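Local coordinates for avirulence protein (Pseudomonas syringae, PDB 4B6X) that is a type III secreted effector whose C-terminal domain, processed in the plant, forms an antiparallel coiled coil and is probably involved in activating plant immunity, at residues Q29-K34 and A72-R77; L36-L41 and H66-L71. All coordinates share one frame; numbering follows the deposited sequence.

Contact 1: residues Q29-K34 and A72-R77; sequences QEIEDK and ADLQRR
Residues 29-34 and 72-77 pack side by side in the antiparallel hairpin that helices 25-50 and 54-89 form in this coiled-coil domain: the axes come within 9.7 Å, the N-to-C directions differ by 156°, and the CA atoms of Ile31 and Leu74 are nearest each other, 6.3 Å apart. Leu74 is buried and points at the partner helix, its isobutyl end crossing the Glu30 side chain at about a right angle. Leu74 CD1 lies 3.6 Å from Glu30 CD, and Leu74 CD2 is equally close to Glu30 OE1. The bent chain of Lys34 brings its CE 3.7 Å from Leu74 CD1. Ile31 runs past Leu74 in the opposite direction, with Ile31 CG1 3.8 Å from Leu74 CB. The CG1 branch of Ile31 lies beside the backbone N (chi1 -71°), and the extended chi2 of 170° carries CD1 onto the opposing backbone, 3.9 Å from Gln75 CA. A water donates to Glu30 OE1 at 2.7 Å and weakly accepts from Arg77 NH2. Without a direct hydrogen bond, Ile31 and Leu74 form the buried centre, Glu30, Lys34 and the aliphatic part of Gln75 complete the packing, and the opposite charges of Glu30 and Arg77, not in direct contact, may attract weakly across the water.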
loop_
_atom_site.group_PDB
_atom_site.type_symbol
_atom_site.label_atom_id
_atom_site.label_comp_id
_atom_site.label_asym_id
_atom_site.label_seq_id
_atom_site.Cartn_x
_atom_site.Cartn_y
_atom_site.Cartn_z
ATOM N N GLN A 29 -4.533 -8.877 5.419
ATOM C CA GLN A 29 -4.077 -8.084 6.539
ATOM C C GLN A 29 -2.839 -7.255 6.136
ATOM O O GLN A 29 -2.735 -6.091 6.511
ATOM C CB GLN A 29 -3.839 -8.994 7.758
ATOM C CG GLN A 29 -3.400 -8.291 9.021
ATOM C CD GLN A 29 -4.405 -7.254 9.521
ATOM O OE1 GLN A 29 -5.502 -7.610 9.934
ATOM N NE2 GLN A 29 -4.028 -5.966 9.480
ATOM N N GLU A 30 -1.941 -7.827 5.323
ATOM C CA GLU A 30 -0.779 -7.088 4.813
ATOM C C GLU A 30 -1.173 -5.897 3.956
ATOM O O GLU A 30 -0.548 -4.818 4.002
ATOM C CB GLU A 30 0.171 -7.986 4.020
ATOM C CG GLU A 30 1.583 -7.383 3.984
ATOM C CD GLU A 30 2.599 -8.031 3.036
ATOM O OE1 GLU A 30 2.414 -9.172 2.549
ATOM O OE2 GLU A 30 3.619 -7.328 2.784
ATOM N N ILE A 31 -2.191 -6.111 3.138
ATOM C CA ILE A 31 -2.722 -5.068 2.310
ATOM C C ILE A 31 -3.220 -3.914 3.182
ATOM O O ILE A 31 -2.887 -2.773 2.916
ATOM C CB ILE A 31 -3.840 -5.573 1.430
ATOM C CG1 ILE A 31 -3.233 -6.466 0.354
ATOM C CG2 ILE A 31 -4.664 -4.382 0.851
ATOM C CD1 ILE A 31 -4.279 -7.254 -0.492
ATOM N N GLU A 32 -3.994 -4.198 4.216
ATOM C CA GLU A 32 -4.436 -3.115 5.102
ATOM C C GLU A 32 -3.248 -2.419 5.854
ATOM O O GLU A 32 -3.248 -1.199 6.028
ATOM C CB GLU A 32 -5.451 -3.624 6.118
ATOM C CG GLU A 32 -6.830 -4.078 5.528
ATOM C CD GLU A 32 -7.586 -2.949 4.797
ATOM O OE1 GLU A 32 -7.312 -2.743 3.563
ATOM O OE2 GLU A 32 -8.412 -2.259 5.470
ATOM N N ASP A 33 -2.266 -3.206 6.299
ATOM C CA ASP A 33 -1.079 -2.655 6.972
ATOM C C ASP A 33 -0.329 -1.748 5.985
ATOM O O ASP A 33 0.126 -0.669 6.351
ATOM C CB ASP A 33 -0.115 -3.748 7.471
ATOM C CG ASP A 33 -0.713 -4.664 8.510
ATOM O OD1 ASP A 33 -1.706 -4.337 9.177
ATOM O OD2 ASP A 33 -0.155 -5.767 8.683
ATOM N N LYS A 34 -0.236 -2.182 4.733
ATOM C CA LYS A 34 0.460 -1.438 3.707
ATOM C C LYS A 34 -0.291 -0.192 3.238
ATOM O O LYS A 34 0.355 0.827 2.962
ATOM C CB LYS A 34 0.841 -2.335 2.518
ATOM C CG LYS A 34 1.750 -1.610 1.482
ATOM C CD LYS A 34 3.040 -2.273 0.933
ATOM C CE LYS A 34 3.645 -3.446 1.627
ATOM N NZ LYS A 34 5.042 -3.249 2.063
ATOM N N ALA A 72 0.145 -2.183 -4.830
ATOM C CA ALA A 72 -0.535 -2.592 -6.032
ATOM C C ALA A 72 -0.254 -4.082 -6.365
ATOM O O ALA A 72 -1.148 -4.795 -6.770
ATOM C CB ALA A 72 -0.179 -1.681 -7.161
ATOM N N ASP A 73 0.987 -4.549 -6.183
ATOM C CA ASP A 73 1.303 -5.971 -6.347
ATOM C C ASP A 73 0.575 -6.847 -5.344
ATOM O O ASP A 73 0.041 -7.917 -5.695
ATOM C CB ASP A 73 2.804 -6.207 -6.230
ATOM C CG ASP A 73 3.571 -5.766 -7.481
ATOM O OD1 ASP A 73 2.934 -5.424 -8.495
ATOM O OD2 ASP A 73 4.818 -5.806 -7.469
ATOM N N LEU A 74 0.551 -6.425 -4.084
ATOM C CA LEU A 74 -0.155 -7.181 -3.087
ATOM C C LEU A 74 -1.644 -7.335 -3.478
ATOM O O LEU A 74 -2.221 -8.417 -3.381
ATOM C CB LEU A 74 0.012 -6.572 -1.696
ATOM C CG LEU A 74 1.371 -6.638 -0.982
ATOM C CD1 LEU A 74 1.229 -6.016 0.400
ATOM C CD2 LEU A 74 1.881 -8.044 -0.856
ATOM N N GLN A 75 -2.245 -6.271 -3.974
ATOM C CA GLN A 75 -3.674 -6.285 -4.273
ATOM C C GLN A 75 -3.961 -7.201 -5.464
ATOM O O GLN A 75 -4.965 -7.917 -5.461
ATOM C CB GLN A 75 -4.184 -4.869 -4.543
ATOM C CG GLN A 75 -4.170 -4.009 -3.279
ATOM C CD GLN A 75 -4.547 -2.596 -3.535
ATOM O OE1 GLN A 75 -4.008 -1.956 -4.431
ATOM N NE2 GLN A 75 -5.464 -2.076 -2.738
ATOM N N ARG A 76 -3.087 -7.173 -6.472
ATOM C CA ARG A 76 -3.211 -8.112 -7.599
ATOM C C ARG A 76 -3.180 -9.562 -7.144
ATOM O O ARG A 76 -3.985 -10.361 -7.609
ATOM C CB ARG A 76 -2.145 -7.879 -8.678
ATOM C CG ARG A 76 -2.553 -6.735 -9.607
ATOM C CD ARG A 76 -1.594 -6.530 -10.775
ATOM N NE ARG A 76 -0.364 -5.854 -10.390
ATOM C CZ ARG A 76 -0.182 -4.526 -10.363
ATOM N NH1 ARG A 76 -1.161 -3.669 -10.703
ATOM N NH2 ARG A 76 0.987 -4.042 -9.964
ATOM N N ARG A 77 -2.237 -9.889 -6.249
ATOM C CA ARG A 77 -2.086 -11.261 -5.758
ATOM C C ARG A 77 -3.281 -11.738 -4.979
ATOM O O ARG A 77 -3.640 -12.929 -5.045
ATOM C CB ARG A 77 -0.830 -11.422 -4.898
ATOM C CG ARG A 77 0.451 -11.428 -5.698
ATOM C CD ARG A 77 1.665 -11.112 -4.815
ATOM N NE ARG A 77 1.774 -11.981 -3.632
ATOM C CZ ARG A 77 2.630 -11.777 -2.621
ATOM N NH1 ARG A 77 3.441 -10.731 -2.626
ATOM N NH2 ARG A 77 2.658 -12.618 -1.586
HETATM O O HOH W 1 3.933 -10.869 1.012
#

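Contact 2: residues L36-L41 and H66-L71; sequences LMVNNL and HARADL
The antiparallel helical hairpin of this coiled-coil domain continues where residues 36-41 pack on residues 66-71, and the packing uses small and branched aliphatic side chains. The local axes approach to 9.4 Å with 154° between their directions, and Val38 and Ala67 have the nearest CA atoms, 6.0 Å apart. Val38 directs its side chain at the second helix and touches it with both methyls. CG2, set beside the backbone N with CG1 anti to that N (chi1 158°), does most of the work. Val38 CG2 is 3.8 Å from Ala67 CB and also meets the backbone at Ala67 C and Arg68 N, which places it against the helix surface itself. Val38 CG2 also meets Leu71 CD2 at 4.1 Å. The aliphatic part of Arg68 crosses Val38 at about a right angle, and Arg68 CG lies 4.1 Å from both Val38 CG1 and CG2.

Ala67 is buried and contributes a single methyl that three side chains approach. Besides Val38, Leu41 brings its CD1 to 4.1 Å from Ala67 CB, while the Met37 side chain curls inward until its CE is 4.3 Å from the same Ala67 CB. The side-chain contacts are between carbon atoms, and no hydrogen bond crosses between the segments. Val38 and Leu41 also pack on Leu64, and Leu71 on Ile31, so the packing continues along helices 25-50 and 54-89 in both directions, with the chains of Gln63, Lys34 and Gln35 beside it.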
loop_
_atom_site.group_PDB
_atom_site.type_symbol
_atom_site.label_atom_id
_atom_site.label_comp_id
_atom_site.label_asym_id
_atom_site.label_seq_id
_atom_site.Cartn_x
_atom_site.Cartn_y
_atom_site.Cartn_z
ATOM N N LEU A 36 -2.287 1.542 5.286
ATOM C CA LEU A 36 -1.945 2.440 6.383
ATOM C C LEU A 36 -0.568 3.130 6.177
ATOM O O LEU A 36 -0.458 4.347 6.322
ATOM C CB LEU A 36 -1.993 1.710 7.725
ATOM C CG LEU A 36 -1.773 2.549 8.998
ATOM C CD1 LEU A 36 -2.864 3.670 9.186
ATOM C CD2 LEU A 36 -1.732 1.600 10.257
ATOM N N MET A 37 0.473 2.375 5.820
ATOM C CA MET A 37 1.766 2.990 5.602
ATOM C C MET A 37 1.696 3.995 4.452
ATOM O O MET A 37 2.243 5.127 4.546
ATOM C CB MET A 37 2.865 1.976 5.318
ATOM C CG MET A 37 3.440 1.225 6.538
ATOM S SD MET A 37 5.124 0.469 6.192
ATOM C CE MET A 37 5.097 0.524 4.354
ATOM N N VAL A 38 1.017 3.627 3.379
ATOM C CA VAL A 38 0.871 4.536 2.230
ATOM C C VAL A 38 0.205 5.831 2.619
ATOM O O VAL A 38 0.629 6.925 2.211
ATOM C CB VAL A 38 0.089 3.885 1.075
ATOM C CG1 VAL A 38 -0.537 4.957 0.147
ATOM C CG2 VAL A 38 1.004 2.883 0.308
ATOM N N ASN A 39 -0.829 5.724 3.437
ATOM C CA ASN A 39 -1.523 6.889 3.915
ATOM C C ASN A 39 -0.666 7.774 4.848
ATOM O O ASN A 39 -0.722 9.009 4.779
ATOM C CB ASN A 39 -2.799 6.453 4.648
ATOM C CG ASN A 39 -3.853 5.831 3.729
ATOM O OD1 ASN A 39 -3.693 5.753 2.511
ATOM N ND2 ASN A 39 -4.928 5.356 4.327
ATOM N N ASN A 40 0.086 7.166 5.765
ATOM C CA ASN A 40 0.931 7.943 6.669
ATOM C C ASN A 40 2.021 8.683 5.895
ATOM O O ASN A 40 2.264 9.864 6.109
ATOM C CB ASN A 40 1.536 7.048 7.756
ATOM C CG ASN A 40 0.492 6.573 8.775
ATOM O OD1 ASN A 40 -0.503 7.248 9.012
ATOM N ND2 ASN A 40 0.702 5.391 9.352
ATOM N N LEU A 41 2.626 8.001 4.935
ATOM C CA LEU A 41 3.630 8.602 4.111
ATOM C C LEU A 41 3.051 9.693 3.239
ATOM O O LEU A 41 3.729 10.676 2.986
ATOM C CB LEU A 41 4.329 7.539 3.254
ATOM C CG LEU A 41 5.229 6.545 3.990
ATOM C CD1 LEU A 41 5.481 5.258 3.140
ATOM C CD2 LEU A 41 6.581 7.248 4.317
ATOM N N HIS A 66 7.825 3.462 -3.259
ATOM C CA HIS A 66 8.114 2.055 -2.974
ATOM C C HIS A 66 6.848 1.366 -2.460
ATOM O O HIS A 66 6.461 0.321 -2.940
ATOM C CB HIS A 66 9.180 1.913 -1.895
ATOM C CG HIS A 66 10.558 2.325 -2.294
ATOM N ND1 HIS A 66 11.162 1.900 -3.457
ATOM C CD2 HIS A 66 11.514 2.986 -1.600
ATOM C CE1 HIS A 66 12.415 2.324 -3.485
ATOM N NE2 HIS A 66 12.650 3.007 -2.380
ATOM N N ALA A 67 6.196 2.002 -1.499
ATOM C CA ALA A 67 5.028 1.451 -0.835
ATOM C C ALA A 67 3.791 1.326 -1.748
ATOM O O ALA A 67 3.042 0.329 -1.669
ATOM C CB ALA A 67 4.713 2.273 0.459
ATOM N N ARG A 68 3.566 2.324 -2.604
ATOM C CA ARG A 68 2.467 2.285 -3.542
ATOM C C ARG A 68 2.659 1.157 -4.591
ATOM O O ARG A 68 1.679 0.511 -4.974
ATOM C CB ARG A 68 2.265 3.639 -4.212
ATOM C CG ARG A 68 1.736 4.713 -3.264
ATOM C CD ARG A 68 1.578 6.053 -3.966
ATOM N NE ARG A 68 0.571 5.932 -5.008
ATOM C CZ ARG A 68 0.657 6.406 -6.242
ATOM N NH1 ARG A 68 1.724 7.066 -6.666
ATOM N NH2 ARG A 68 -0.341 6.171 -7.081
ATOM N N ALA A 69 3.884 0.943 -5.059
ATOM C CA ALA A 69 4.163 -0.143 -5.989
ATOM C C ALA A 69 3.954 -1.513 -5.329
ATOM O O ALA A 69 3.354 -2.413 -5.923
ATOM C CB ALA A 69 5.591 -0.022 -6.545
ATOM N N ASP A 70 4.456 -1.658 -4.102
ATOM C CA ASP A 70 4.312 -2.868 -3.349
ATOM C C ASP A 70 2.840 -3.160 -3.048
ATOM O O ASP A 70 2.398 -4.292 -3.133
ATOM C CB ASP A 70 5.111 -2.785 -2.048
ATOM C CG ASP A 70 6.624 -2.816 -2.265
ATOM O OD1 ASP A 70 7.096 -3.267 -3.353
ATOM O OD2 ASP A 70 7.353 -2.413 -1.325
ATOM N N LEU A 71 2.079 -2.130 -2.721
ATOM C CA LEU A 71 0.664 -2.299 -2.450
ATOM C C LEU A 71 -0.082 -2.807 -3.684
ATOM O O LEU A 71 -0.919 -3.705 -3.572
ATOM C CB LEU A 71 0.027 -0.975 -1.973
ATOM C CG LEU A 71 -1.456 -0.971 -1.628
ATOM C CD1 LEU A 71 -1.733 -1.984 -0.565
ATOM C CD2 LEU A 71 -1.969 0.480 -1.220
#

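In the fold
From the N-terminal side, helix 25-50 carries residues 29-34 and then 36-41; after a short connection the chain returns along helix 54-89, passing 66-71 before 72-77. Contact 2 therefore closes the inner loop, with 24 residues between its segments, and contact 1 closes the outer one around it, with 37; they nest without crossing. Their centres are about 10 Å apart along the same two-helix interface. Lys34 joins them: its CD packs 3.7 Å from Asp70 CB and equally close to Ala67 O. Together the contacts hold the middle of the single-chain hairpin.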